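Long-range contacts in glycogen synthase (Cyanobacterium sp. CLg1, PDB 6GNF), which belongs to the glycogen and starch synthase family of glycosyltransferases, with two sheet-and-helix domains facing each other across a cleft where ADP and a glycan are bound: residues A[91-102]-A[145-156]; A[271-279]-A[454-462]. One frame throughout, in Å; residues are numbered along the deposited sequence.

Contact 1: A[91-102]-A[145-156]; sequences YFHSYKKGVDHI and AVPLLVPLGAKG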
ATOM      1  N   TYR A  91      17.366  -2.603  19.403  1.00 45.65           N
ATOM      2  CA  TYR A  91      16.872  -3.435  18.318  1.00 43.96           C
ATOM      3  C   TYR A  91      16.283  -4.714  18.886  1.00 43.24           C
ATOM      4  O   TYR A  91      16.881  -5.388  19.731  1.00 43.38           O
ATOM      5  CB  TYR A  91      17.989  -3.782  17.337  1.00 43.32           C
ATOM      6  CG  TYR A  91      18.590  -2.597  16.617  1.00 42.12           C
ATOM      7  CD1 TYR A  91      17.936  -1.998  15.543  1.00 42.11           C
ATOM      8  CD2 TYR A  91      19.838  -2.099  16.981  1.00 43.21           C
ATOM      9  CE1 TYR A  91      18.494  -0.919  14.869  1.00 42.32           C
ATOM     10  CE2 TYR A  91      20.403  -1.011  16.322  1.00 42.49           C
ATOM     11  CZ  TYR A  91      19.732  -0.421  15.263  1.00 42.32           C
ATOM     12  OH  TYR A  91      20.311   0.662  14.600  1.00 40.68           O
ATOM     13  N   PHE A  92      15.052  -5.007  18.480  1.00 43.81           N
ATOM     14  CA  PHE A  92      14.421  -6.280  18.773  1.00 44.33           C
ATOM     15  C   PHE A  92      14.413  -7.073  17.476  1.00 45.43           C
ATOM     16  O   PHE A  92      14.523  -6.496  16.396  1.00 44.00           O
ATOM     17  CB  PHE A  92      13.006  -6.076  19.306  1.00 44.40           C
ATOM     18  CG  PHE A  92      12.959  -5.620  20.736  1.00 44.17           C
ATOM     19  CD1 PHE A  92      13.417  -4.360  21.087  1.00 44.13           C
ATOM     20  CD2 PHE A  92      12.462  -6.443  21.723  1.00 45.79           C
ATOM     21  CE1 PHE A  92      13.377  -3.930  22.400  1.00 44.85           C
ATOM     22  CE2 PHE A  92      12.414  -6.027  23.041  1.00 46.75           C
ATOM     23  CZ  PHE A  92      12.876  -4.766  23.381  1.00 46.97           C
ATOM     24  N   HIS A  93      14.256  -8.383  17.592  1.00 49.85           N
ATOM     25  CA  HIS A  93      14.487  -9.290  16.475  1.00 52.72           C
ATOM     26  C   HIS A  93      13.520 -10.457  16.532  1.00 52.02           C
ATOM     27  O   HIS A  93      13.375 -11.074  17.571  1.00 53.96           O
ATOM     28  CB  HIS A  93      15.940  -9.779  16.537  1.00 55.11           C
ATOM     29  CG  HIS A  93      16.329 -10.698  15.421  1.00 60.52           C
ATOM     30  ND1 HIS A  93      17.477 -11.452  15.455  1.00 64.85           N
ATOM     31  CD2 HIS A  93      15.726 -10.990  14.244  1.00 65.15           C
ATOM     32  CE1 HIS A  93      17.563 -12.176  14.351  1.00 65.70           C
ATOM     33  NE2 HIS A  93      16.513 -11.913  13.601  1.00 64.49           N
ATOM     34  N   SER A  94      12.811 -10.697  15.434  1.00 52.77           N
ATOM     35  CA  SER A  94      12.052 -11.933  15.262  1.00 53.32           C
ATOM     36  C   SER A  94      12.430 -12.599  13.949  1.00 54.54           C
ATOM     37  O   SER A  94      13.003 -11.954  13.072  1.00 53.69           O
ATOM     38  CB  SER A  94      10.537 -11.707  15.376  1.00 51.69           C
ATOM     39  OG  SER A  94      10.056 -10.715  14.496  1.00 49.97           O
ATOM     40  N   TYR A  95      12.186 -13.905  13.870  1.00 59.56           N
ATOM     41  CA  TYR A  95      12.602 -14.701  12.725  1.00 62.59           C
ATOM     42  C   TYR A  95      11.470 -15.599  12.299  1.00 62.93           C
ATOM     43  O   TYR A  95      10.896 -16.311  13.106  1.00 61.69           O
ATOM     44  CB  TYR A  95      13.897 -15.463  13.046  1.00 65.21           C
ATOM     45  CG  TYR A  95      14.440 -16.255  11.881  1.00 68.68           C
ATOM     46  CD1 TYR A  95      13.937 -17.508  11.583  1.00 71.14           C
ATOM     47  CD2 TYR A  95      15.423 -15.731  11.046  1.00 71.30           C
ATOM     48  CE1 TYR A  95      14.411 -18.229  10.501  1.00 73.94           C
ATOM     49  CE2 TYR A  95      15.914 -16.456   9.978  1.00 73.23           C
ATOM     50  CZ  TYR A  95      15.428 -17.717   9.735  1.00 74.33           C
ATOM     51  OH  TYR A  95      15.846 -18.451   8.649  1.00 73.74           O
ATOM     52  N   LYS A  96      11.044 -15.470  11.047  1.00 64.23           N
ATOM     53  CA  LYS A  96       9.871 -16.194  10.578  1.00 68.32           C
ATOM     54  C   LYS A  96       9.929 -16.496   9.080  1.00 65.14           C
ATOM     55  O   LYS A  96      10.095 -15.580   8.268  1.00 59.28           O
ATOM     56  CB  LYS A  96       8.619 -15.378  10.889  1.00 71.61           C
ATOM     57  CG  LYS A  96       7.387 -16.220  11.171  1.00 79.45           C
ATOM     58  CD  LYS A  96       6.177 -15.343  11.456  1.00 83.05           C
ATOM     59  CE  LYS A  96       5.581 -14.770  10.179  1.00 87.11           C
ATOM     60  NZ  LYS A  96       5.316 -13.310  10.287  1.00 90.62           N
ATOM     61  N   LYS A  97       9.682 -17.761   8.733  1.00 66.96           N
ATOM     62  CA  LYS A  97       9.685 -18.216   7.348  1.00 66.53           C
ATOM     63  C   LYS A  97      10.909 -17.730   6.582  1.00 61.78           C
ATOM     64  O   LYS A  97      10.767 -17.132   5.505  1.00 58.26           O
ATOM     65  CB  LYS A  97       8.421 -17.736   6.641  1.00 70.62           C
ATOM     66  CG  LYS A  97       7.146 -18.396   7.124  1.00 78.97           C
ATOM     67  CD  LYS A  97       5.955 -17.660   6.549  1.00 84.80           C
ATOM     68  CE  LYS A  97       4.740 -18.558   6.396  1.00 91.28           C
ATOM     69  NZ  LYS A  97       4.273 -19.103   7.697  1.00 98.34           N
ATOM     70  N   GLY A  98      12.081 -17.921   7.183  1.00 59.83           N
ATOM     71  CA  GLY A  98      13.338 -17.593   6.547  1.00 58.99           C
ATOM     72  C   GLY A  98      13.667 -16.120   6.452  1.00 58.29           C
ATOM     73  O   GLY A  98      14.618 -15.768   5.767  1.00 60.43           O
ATOM     74  N   VAL A  99      12.869 -15.251   7.083  1.00 55.67           N
ATOM     75  CA  VAL A  99      13.110 -13.805   7.053  1.00 52.45           C
ATOM     76  C   VAL A  99      13.323 -13.245   8.463  1.00 51.68           C
ATOM     77  O   VAL A  99      12.541 -13.550   9.378  1.00 48.85           O
ATOM     78  CB  VAL A  99      11.927 -13.039   6.417  1.00 52.15           C
ATOM     79  CG1 VAL A  99      12.240 -11.555   6.314  1.00 49.78           C
ATOM     80  CG2 VAL A  99      11.596 -13.596   5.036  1.00 53.69           C
ATOM     81  N   ASP A 100      14.354 -12.405   8.607  1.00 49.86           N
ATOM     82  CA  ASP A 100      14.622 -11.677   9.845  1.00 50.19           C
ATOM     83  C   ASP A 100      13.836 -10.377   9.866  1.00 49.72           C
ATOM     84  O   ASP A 100      13.918  -9.576   8.942  1.00 48.69           O
ATOM     85  CB  ASP A 100      16.105 -11.340   9.966  1.00 50.36           C
ATOM     86  CG  ASP A 100      16.962 -12.574  10.122  1.00 52.17           C
ATOM     87  OD1 ASP A 100      17.101 -13.045  11.281  1.00 52.96           O
ATOM     88  OD2 ASP A 100      17.458 -13.141   9.130  1.00 51.87           O
ATOM     89  N   HIS A 101      13.096 -10.155  10.947  1.00 50.40           N
ATOM     90  CA  HIS A 101      12.397  -8.897  11.150  1.00 49.48           C
ATOM     91  C   HIS A 101      13.068  -8.194  12.304  1.00 48.71           C
ATOM     92  O   HIS A 101      13.175  -8.736  13.404  1.00 50.11           O
ATOM     93  CB  HIS A 101      10.927  -9.150  11.452  1.00 50.19           C
ATOM     94  CG  HIS A 101      10.241  -9.947  10.394  1.00 50.91           C
ATOM     95  ND1 HIS A 101      10.095  -9.493   9.102  1.00 51.78           N
ATOM     96  CD2 HIS A 101       9.684 -11.176  10.427  1.00 54.03           C
ATOM     97  CE1 HIS A 101       9.462 -10.407   8.389  1.00 52.61           C
ATOM     98  NE2 HIS A 101       9.203 -11.437   9.167  1.00 52.98           N
ATOM     99  N   ILE A 102      13.643  -7.036  12.007  1.00 47.24           N
ATOM    100  CA  ILE A 102      14.312  -6.226  12.998  1.00 46.72           C
ATOM    101  C   ILE A 102      13.401  -5.056  13.319  1.00 45.71           C
ATOM    102  O   ILE A 102      12.893  -4.379  12.419  1.00 45.52           O
ATOM    103  CB  ILE A 102      15.648  -5.677  12.461  1.00 49.03           C
ATOM    104  CG1 ILE A 102      16.499  -6.797  11.838  1.00 48.43           C
ATOM    105  CG2 ILE A 102      16.401  -4.937  13.556  1.00 48.04           C
ATOM    106  CD1 ILE A 102      16.733  -7.965  12.744  1.00 53.01           C
ATOM    107  N   ALA A 145      22.422   0.859  10.414  1.00 40.52           N
ATOM    108  CA  ALA A 145      23.313   0.127  11.308  1.00 42.18           C
ATOM    109  C   ALA A 145      22.996  -1.363  11.381  1.00 42.59           C
ATOM    110  O   ALA A 145      23.826  -2.162  11.816  1.00 46.12           O
ATOM    111  CB  ALA A 145      23.284   0.746  12.701  1.00 41.88           C
ATOM    112  N   VAL A 146      21.813  -1.759  10.928  1.00 42.71           N
ATOM    113  CA  VAL A 146      21.349  -3.133  11.147  1.00 42.35           C
ATOM    114  C   VAL A 146      22.222  -4.181  10.445  1.00 42.84           C
ATOM    115  O   VAL A 146      22.566  -5.193  11.082  1.00 41.68           O
ATOM    116  CB  VAL A 146      19.856  -3.297  10.795  1.00 43.15           C
ATOM    117  CG1 VAL A 146      19.464  -4.764  10.674  1.00 43.85           C
ATOM    118  CG2 VAL A 146      19.005  -2.618  11.855  1.00 43.89           C
ATOM    119  N   PRO A 147      22.570  -3.957   9.161  1.00 41.38           N
ATOM    120  CA  PRO A 147      23.464  -4.917   8.509  1.00 43.26           C
ATOM    121  C   PRO A 147      24.848  -5.046   9.158  1.00 45.75           C
ATOM    122  O   PRO A 147      25.506  -6.073   8.975  1.00 46.15           O
ATOM    123  CB  PRO A 147      23.590  -4.373   7.086  1.00 42.97           C
ATOM    124  CG  PRO A 147      22.312  -3.632   6.869  1.00 41.31           C
ATOM    125  CD  PRO A 147      22.055  -2.971   8.200  1.00 41.35           C
ATOM    126  N   LEU A 148      25.261  -4.060   9.949  1.00 44.41           N
ATOM    127  CA  LEU A 148      26.575  -4.105  10.590  1.00 47.32           C
ATOM    128  C   LEU A 148      26.537  -4.719  11.986  1.00 47.29           C
ATOM    129  O   LEU A 148      27.544  -5.249  12.445  1.00 47.23           O
ATOM    130  CB  LEU A 148      27.166  -2.697  10.678  1.00 48.31           C
ATOM    131  CG  LEU A 148      27.246  -1.901   9.371  1.00 49.25           C
ATOM    132  CD1 LEU A 148      27.727  -0.482   9.652  1.00 51.15           C
ATOM    133  CD2 LEU A 148      28.162  -2.584   8.375  1.00 49.25           C
ATOM    134  N   LEU A 149      25.378  -4.676  12.648  1.00 46.27           N
ATOM    135  CA  LEU A 149      25.293  -4.960  14.087  1.00 46.13           C
ATOM    136  C   LEU A 149      24.487  -6.187  14.475  1.00 45.73           C
ATOM    137  O   LEU A 149      24.854  -6.908  15.411  1.00 45.64           O
ATOM    138  CB  LEU A 149      24.677  -3.756  14.807  1.00 46.47           C
ATOM    139  CG  LEU A 149      25.479  -2.469  14.966  1.00 46.92           C
ATOM    140  CD1 LEU A 149      24.665  -1.410  15.697  1.00 47.38           C
ATOM    141  CD2 LEU A 149      26.826  -2.700  15.625  1.00 48.30           C
ATOM    142  N   VAL A 150      23.402  -6.452  13.761  1.00 46.10           N
ATOM    143  CA  VAL A 150      22.421  -7.438  14.219  1.00 46.52           C
ATOM    144  C   VAL A 150      22.664  -8.832  13.616  1.00 48.53           C
ATOM    145  O   VAL A 150      22.480  -9.037  12.417  1.00 49.36           O
ATOM    146  CB  VAL A 150      20.986  -6.972  13.894  1.00 46.64           C
ATOM    147  CG1 VAL A 150      19.961  -7.978  14.383  1.00 47.15           C
ATOM    148  CG2 VAL A 150      20.710  -5.609  14.525  1.00 47.01           C
ATOM    149  N   PRO A 151      23.003  -9.827  14.458  1.00 49.56           N
ATOM    150  CA  PRO A 151      23.199 -11.170  13.925  1.00 51.98           C
ATOM    151  C   PRO A 151      21.877 -11.795  13.500  1.00 54.53           C
ATOM    152  O   PRO A 151      20.899 -11.795  14.254  1.00 56.34           O
ATOM    153  CB  PRO A 151      23.795 -11.945  15.100  1.00 53.40           C
ATOM    154  CG  PRO A 151      23.336 -11.212  16.312  1.00 53.37           C
ATOM    155  CD  PRO A 151      23.211  -9.772  15.916  1.00 51.86           C
ATOM    156  N   LEU A 152      21.870 -12.384  12.315  1.00 55.38           N
ATOM    157  CA  LEU A 152      20.648 -12.832  11.678  1.00 57.32           C
ATOM    158  C   LEU A 152      20.506 -14.343  11.773  1.00 60.40           C
ATOM    159  O   LEU A 152      21.362 -15.045  12.301  1.00 60.07           O
ATOM    160  CB  LEU A 152      20.642 -12.390  10.211  1.00 55.15           C
ATOM    161  CG  LEU A 152      20.776 -10.898   9.956  1.00 53.92           C
ATOM    162  CD1 LEU A 152      20.798 -10.607   8.469  1.00 53.51           C
ATOM    163  CD2 LEU A 152      19.656 -10.107  10.627  1.00 54.70           C
ATOM    164  N   GLY A 153      19.376 -14.835  11.294  1.00 67.23           N
ATOM    165  CA  GLY A 153      19.082 -16.256  11.298  1.00 72.60           C
ATOM    166  C   GLY A 153      18.389 -16.668  12.579  1.00 79.15           C
ATOM    167  O   GLY A 153      18.143 -15.838  13.466  1.00 75.88           O
ATOM    168  N   ALA A 154      18.058 -17.954  12.658  1.00 91.33           N
ATOM    169  CA  ALA A 154      17.482 -18.531  13.860  1.00 98.43           C
ATOM    170  C   ALA A 154      18.386 -18.211  15.056  1.00103.66           C
ATOM    171  O   ALA A 154      19.516 -18.700  15.154  1.00103.67           O
ATOM    172  CB  ALA A 154      17.311 -20.034  13.700  1.00 99.44           C
ATOM    173  N   LYS A 155      17.852 -17.412  15.980  1.00106.79           N
ATOM    174  CA  LYS A 155      18.562 -16.996  17.195  1.00111.48           C
ATOM    175  C   LYS A 155      19.930 -16.359  16.924  1.00108.82           C
ATOM    176  O   LYS A 155      20.896 -16.604  17.658  1.00109.29           O
ATOM    177  CB  LYS A 155      18.698 -18.180  18.148  1.00119.42           C
ATOM    178  CG  LYS A 155      17.341 -18.744  18.512  1.00125.54           C
ATOM    179  CD  LYS A 155      17.435 -20.000  19.354  1.00131.01           C
ATOM    180  CE  LYS A 155      16.063 -20.656  19.469  1.00132.60           C
ATOM    181  NZ  LYS A 155      15.039 -19.737  20.037  1.00134.03           N
ATOM    182  N   GLY A 156      20.016 -15.580  15.847  1.00101.04           N
ATOM    183  CA  GLY A 156      21.230 -14.829  15.533  1.00 94.09           C
ATOM    184  C   GLY A 156      22.471 -15.690  15.320  1.00 87.84           C
ATOM    185  O   GLY A 156      23.595 -15.271  15.581  1.00 79.84           O
TER
HETATM  186  O   HOH W   1      19.834 -10.856  16.872  1.00 59.09           O
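D100 meets the backbone of G153 through its carboxylate: G153 N donates to OD1 of D100 at 2.9 Å, on the syn side and 19° out of the carboxylate plane, with a weak second bond to OD2. The anti lone pair of the same OD1 takes NE2 of H93 at 2.6 Å, close to the imidazole plane. Two donors thus grip one oxygen and fix the turn of the carboxylate; this His-carboxylate pair bridges neighbouring strands. H93 is held at its other nitrogen too, where a water 2.8 Å from ND1 donates to O of P151. Next door the G153-A154 peptide lies against the Y95 ring, A154 N standing 3.7 Å above its centre.

Further along, the contact turns apolar. I102 CD1 and V150 CG1 reach each other tip to tip at 3.6 Å, while I102 CG1 slides past V146 CG1. With CG anti to its carbonyl carbon (chi1 -63°), the Y91 ring is directed at helix 146-149, CE1 coming within 3.5 Å of V146 CG2, and V150 CG2 covers one ring face. OH of Y91 hydrogen-bonds to O of A142.

Residues 91-102 form a hairpin closed by a type I' turn, K96 to V99. Helix 146-149 and the loop after it cross one face of this hairpin, whose strands lie between strands 72-82 and 57-63 in the mixed sheet.

Contact 2: A[271-279]-A[454-462]; sequences VSPNFAHEV and PVGGLVDTV
N274 and D460 join the start of helix 273-279 to helix 457-461. The backbone N of N274 donates to OD2 of D460 at 2.8 Å, using that oxygen's syn lone pair. D460 carries CG anti to its own carbonyl carbon (chi1 -74°), which lays the carboxylate across the first turn of the facing helix; OD2 also lies 3.3 Å from CD of P273, the two side chains crossing at a slant. A carboxylate at a helix N-terminus probably gains from the positive end of the helix dipole.

The side chain of N274 reaches out from the helix toward the bend before helix 457-461. CG stands opposite the backbone N (chi1 -172°), carrying ND2 to O of G456 in a nearly straight bond of 2.8 Å that lies close to the amide plane. V459 N reaches the same carbonyl from its opposite face, so G456 O is clasped between the two helices, and the methyl CG2 of V459 sits 3.7 Å from ND2 of N274.

One turn on, E278 extends beyond CG and receives G456 N on OE2 at 2.9 Å, at 171° but well out of the carboxylate plane. Both polar atoms of this buried glycine are therefore held by side chains of one helix, whose F275 approaches G456 to 4.2 Å between CA atoms. S272 caps that helix: OG accepts from F275 N, bonds to O of P435, and rests 3.3 Å from CA of G457.

The helices run roughly antiparallel, their axes 8.1 Å apart. V271, just ahead of the cap, touches bound AC1; the contact joins the two sheet domains beside the ligand cleft. Helix 273-281 follows strand 267-270 of the mixed sheet; helix 457-461 follows strand 449-452 of the parallel sheet and packs on helix 439-445.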
ATOM      1  N   VAL A 271       5.365  -0.222  -8.332  1.00 53.29           N
ATOM      2  CA  VAL A 271       4.619  -1.456  -8.122  1.00 51.73           C
ATOM      3  C   VAL A 271       3.688  -1.867  -9.280  1.00 54.69           C
ATOM      4  O   VAL A 271       2.875  -2.781  -9.129  1.00 56.14           O
ATOM      5  CB  VAL A 271       3.873  -1.413  -6.776  1.00 50.74           C
ATOM      6  CG1 VAL A 271       4.878  -1.419  -5.632  1.00 50.44           C
ATOM      7  CG2 VAL A 271       2.970  -0.191  -6.671  1.00 51.47           C
ATOM      8  N   SER A 272       3.840  -1.230 -10.440  1.00 56.53           N
ATOM      9  CA  SER A 272       3.276  -1.730 -11.706  1.00 57.10           C
ATOM     10  C   SER A 272       3.860  -0.942 -12.889  1.00 60.50           C
ATOM     11  O   SER A 272       4.149   0.253 -12.751  1.00 60.69           O
ATOM     12  CB  SER A 272       1.743  -1.652 -11.741  1.00 57.32           C
ATOM     13  OG  SER A 272       1.290  -0.345 -11.997  1.00 57.31           O
ATOM     14  N   PRO A 273       4.088  -1.616 -14.037  1.00 61.31           N
ATOM     15  CA  PRO A 273       4.599  -0.929 -15.231  1.00 61.26           C
ATOM     16  C   PRO A 273       3.725   0.236 -15.689  1.00 61.25           C
ATOM     17  O   PRO A 273       4.231   1.233 -16.180  1.00 63.43           O
ATOM     18  CB  PRO A 273       4.568  -2.008 -16.320  1.00 63.03           C
ATOM     19  CG  PRO A 273       4.455  -3.311 -15.616  1.00 62.76           C
ATOM     20  CD  PRO A 273       3.869  -3.059 -14.262  1.00 61.88           C
ATOM     21  N   ASN A 274       2.412   0.090 -15.591  1.00 60.61           N
ATOM     22  CA  ASN A 274       1.522   1.144 -16.078  1.00 61.39           C
ATOM     23  C   ASN A 274       1.530   2.348 -15.148  1.00 60.97           C
ATOM     24  O   ASN A 274       1.396   3.478 -15.611  1.00 63.40           O
ATOM     25  CB  ASN A 274       0.091   0.625 -16.289  1.00 61.00           C
ATOM     26  CG  ASN A 274      -0.802   1.648 -16.970  1.00 62.35           C
ATOM     27  OD1 ASN A 274      -0.484   2.145 -18.045  1.00 62.29           O
ATOM     28  ND2 ASN A 274      -1.914   1.987 -16.332  1.00 62.89           N
ATOM     29  N   PHE A 275       1.667   2.108 -13.845  1.00 59.40           N
ATOM     30  CA  PHE A 275       1.804   3.212 -12.897  1.00 58.55           C
ATOM     31  C   PHE A 275       3.097   3.984 -13.142  1.00 58.11           C
ATOM     32  O   PHE A 275       3.100   5.216 -13.100  1.00 57.04           O
ATOM     33  CB  PHE A 275       1.753   2.719 -11.458  1.00 56.84           C
ATOM     34  CG  PHE A 275       1.863   3.823 -10.437  1.00 57.05           C
ATOM     35  CD1 PHE A 275       0.951   4.871 -10.431  1.00 57.76           C
ATOM     36  CD2 PHE A 275       2.864   3.808  -9.484  1.00 54.74           C
ATOM     37  CE1 PHE A 275       1.045   5.885  -9.495  1.00 56.67           C
ATOM     38  CE2 PHE A 275       2.963   4.818  -8.544  1.00 54.43           C
ATOM     39  CZ  PHE A 275       2.051   5.857  -8.549  1.00 54.69           C
ATOM     40  N   ALA A 276       4.182   3.259 -13.415  1.00 58.94           N
ATOM     41  CA  ALA A 276       5.474   3.890 -13.709  1.00 59.15           C
ATOM     42  C   ALA A 276       5.325   4.823 -14.907  1.00 61.79           C
ATOM     43  O   ALA A 276       5.817   5.950 -14.902  1.00 62.52           O
ATOM     44  CB  ALA A 276       6.528   2.829 -13.999  1.00 58.01           C
ATOM     45  N   HIS A 277       4.627   4.324 -15.923  1.00 64.91           N
ATOM     46  CA  HIS A 277       4.293   5.093 -17.109  1.00 68.85           C
ATOM     47  C   HIS A 277       3.522   6.360 -16.757  1.00 66.44           C
ATOM     48  O   HIS A 277       3.811   7.419 -17.287  1.00 64.99           O
ATOM     49  CB  HIS A 277       3.458   4.216 -18.035  1.00 74.09           C
ATOM     50  CG  HIS A 277       3.332   4.751 -19.416  1.00 83.38           C
ATOM     51  ND1 HIS A 277       2.731   5.964 -19.674  1.00 86.51           N
ATOM     52  CD2 HIS A 277       3.639   4.217 -20.623  1.00 88.31           C
ATOM     53  CE1 HIS A 277       2.713   6.177 -20.975  1.00 88.41           C
ATOM     54  NE2 HIS A 277       3.259   5.133 -21.573  1.00 91.18           N
ATOM     55  N   GLU A 278       2.520   6.236 -15.891  1.00 64.29           N
ATOM     56  CA  GLU A 278       1.713   7.391 -15.488  1.00 63.67           C
ATOM     57  C   GLU A 278       2.552   8.427 -14.772  1.00 62.57           C
ATOM     58  O   GLU A 278       2.441   9.618 -15.046  1.00 64.11           O
ATOM     59  CB  GLU A 278       0.563   6.964 -14.581  1.00 63.91           C
ATOM     60  CG  GLU A 278      -0.574   6.272 -15.309  1.00 64.98           C
ATOM     61  CD  GLU A 278      -1.605   5.662 -14.384  1.00 64.88           C
ATOM     62  OE1 GLU A 278      -1.303   5.406 -13.203  1.00 65.00           O
ATOM     63  OE2 GLU A 278      -2.735   5.455 -14.871  1.00 63.03           O
ATOM     64  N   VAL A 279       3.427   7.966 -13.882  1.00 61.54           N
ATOM     65  CA  VAL A 279       4.237   8.862 -13.061  1.00 60.45           C
ATOM     66  C   VAL A 279       5.187   9.695 -13.917  1.00 62.65           C
ATOM     67  O   VAL A 279       5.335  10.890 -13.684  1.00 61.59           O
ATOM     68  CB  VAL A 279       5.027   8.075 -11.993  1.00 59.24           C
ATOM     69  CG1 VAL A 279       6.096   8.940 -11.338  1.00 58.58           C
ATOM     70  CG2 VAL A 279       4.079   7.541 -10.934  1.00 58.86           C
ATOM     71  N   PRO A 454      -9.793   2.277 -14.988  1.00 66.25           N
ATOM     72  CA  PRO A 454      -8.678   2.113 -15.915  1.00 66.74           C
ATOM     73  C   PRO A 454      -7.483   2.984 -15.534  1.00 64.36           C
ATOM     74  O   PRO A 454      -7.115   3.886 -16.272  1.00 66.13           O
ATOM     75  CB  PRO A 454      -9.290   2.569 -17.243  1.00 68.29           C
ATOM     76  CG  PRO A 454     -10.231   3.659 -16.843  1.00 69.61           C
ATOM     77  CD  PRO A 454     -10.788   3.244 -15.501  1.00 69.09           C
ATOM     78  N   VAL A 455      -6.865   2.703 -14.392  1.00 62.70           N
ATOM     79  CA  VAL A 455      -5.717   3.487 -13.920  1.00 60.63           C
ATOM     80  C   VAL A 455      -4.668   2.586 -13.283  1.00 58.98           C
ATOM     81  O   VAL A 455      -4.993   1.548 -12.708  1.00 57.76           O
ATOM     82  CB  VAL A 455      -6.145   4.585 -12.919  1.00 60.86           C
ATOM     83  CG1 VAL A 455      -7.047   5.614 -13.596  1.00 62.19           C
ATOM     84  CG2 VAL A 455      -6.853   3.981 -11.706  1.00 61.01           C
ATOM     85  N   GLY A 456      -3.408   2.987 -13.419  1.00 58.75           N
ATOM     86  CA  GLY A 456      -2.286   2.315 -12.765  1.00 56.60           C
ATOM     87  C   GLY A 456      -2.263   0.820 -13.000  1.00 56.51           C
ATOM     88  O   GLY A 456      -2.535   0.359 -14.107  1.00 59.30           O
ATOM     89  N   GLY A 457      -1.953   0.062 -11.957  1.00 54.53           N
ATOM     90  CA  GLY A 457      -1.802  -1.382 -12.064  1.00 55.24           C
ATOM     91  C   GLY A 457      -3.085  -2.167 -12.255  1.00 57.55           C
ATOM     92  O   GLY A 457      -3.038  -3.370 -12.521  1.00 59.17           O
ATOM     93  N   LEU A 458      -4.233  -1.501 -12.150  1.00 58.97           N
ATOM     94  CA  LEU A 458      -5.507  -2.151 -12.452  1.00 60.41           C
ATOM     95  C   LEU A 458      -5.577  -2.499 -13.936  1.00 62.99           C
ATOM     96  O   LEU A 458      -6.141  -3.526 -14.312  1.00 65.60           O
ATOM     97  CB  LEU A 458      -6.686  -1.267 -12.049  1.00 60.52           C
ATOM     98  CG  LEU A 458      -6.786  -0.934 -10.556  1.00 58.98           C
ATOM     99  CD1 LEU A 458      -7.882   0.096 -10.301  1.00 59.43           C
ATOM    100  CD2 LEU A 458      -7.021  -2.183  -9.729  1.00 57.51           C
ATOM    101  N   VAL A 459      -4.993  -1.643 -14.773  1.00 64.39           N
ATOM    102  CA  VAL A 459      -4.884  -1.926 -16.203  1.00 65.86           C
ATOM    103  C   VAL A 459      -3.994  -3.149 -16.432  1.00 64.70           C
ATOM    104  O   VAL A 459      -4.307  -4.010 -17.240  1.00 68.28           O
ATOM    105  CB  VAL A 459      -4.308  -0.722 -16.988  1.00 67.70           C
ATOM    106  CG1 VAL A 459      -4.128  -1.085 -18.458  1.00 69.87           C
ATOM    107  CG2 VAL A 459      -5.226   0.493 -16.860  1.00 68.22           C
ATOM    108  N   ASP A 460      -2.885  -3.229 -15.712  1.00 64.28           N
ATOM    109  CA  ASP A 460      -1.954  -4.351 -15.839  1.00 64.43           C
ATOM    110  C   ASP A 460      -2.533  -5.671 -15.347  1.00 64.63           C
ATOM    111  O   ASP A 460      -2.260  -6.712 -15.930  1.00 66.71           O
ATOM    112  CB  ASP A 460      -0.653  -4.070 -15.061  1.00 64.43           C
ATOM    113  CG  ASP A 460       0.241  -3.067 -15.745  1.00 65.96           C
ATOM    114  OD1 ASP A 460       0.445  -3.170 -16.970  1.00 72.36           O
ATOM    115  OD2 ASP A 460       0.756  -2.167 -15.059  1.00 65.70           O
ATOM    116  N   THR A 461      -3.290  -5.626 -14.255  1.00 63.01           N
ATOM    117  CA  THR A 461      -3.728  -6.840 -13.565  1.00 63.37           C
ATOM    118  C   THR A 461      -5.087  -7.376 -14.008  1.00 64.75           C
ATOM    119  O   THR A 461      -5.414  -8.529 -13.743  1.00 67.02           O
ATOM    120  CB  THR A 461      -3.773  -6.612 -12.041  1.00 61.98           C
ATOM    121  OG1 THR A 461      -4.555  -5.438 -11.751  1.00 59.08           O
ATOM    122  CG2 THR A 461      -2.367  -6.438 -11.505  1.00 59.81           C
ATOM    123  N   VAL A 462      -5.878  -6.540 -14.671  1.00 65.02           N
ATOM    124  CA  VAL A 462      -7.217  -6.931 -15.131  1.00 66.05           C
ATOM    125  C   VAL A 462      -7.358  -6.691 -16.641  1.00 66.61           C
ATOM    126  O   VAL A 462      -8.031  -5.753 -17.076  1.00 66.86           O
ATOM    127  CB  VAL A 462      -8.323  -6.164 -14.370  1.00 65.01           C
ATOM    128  CG1 VAL A 462      -9.706  -6.728 -14.698  1.00 67.20           C
ATOM    129  CG2 VAL A 462      -8.082  -6.226 -12.874  1.00 63.01           C
TER

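Overall arrangement
Contact 1 stays within one domain, whereas contact 2 joins elements from the two sequence families. Their centres are 34 Å apart, the nearest atoms about 17 Å, and they share no helix or strand. Contact 1, far from the chain centre yet largely buried, covers the hairpin side of the mixed sheet and mixes an apolar patch with a shared carboxylate. Contact 2, nearer the centre and partly buried, is almost wholly polar: N274 and E278 of one helix grip G456, while D460 of the other meets the first helix's start. In both, acidic side chains accept backbone N-H groups, but contact 1 sets a short helix and loop on a sheet, contact 2 joins two helices through a bend.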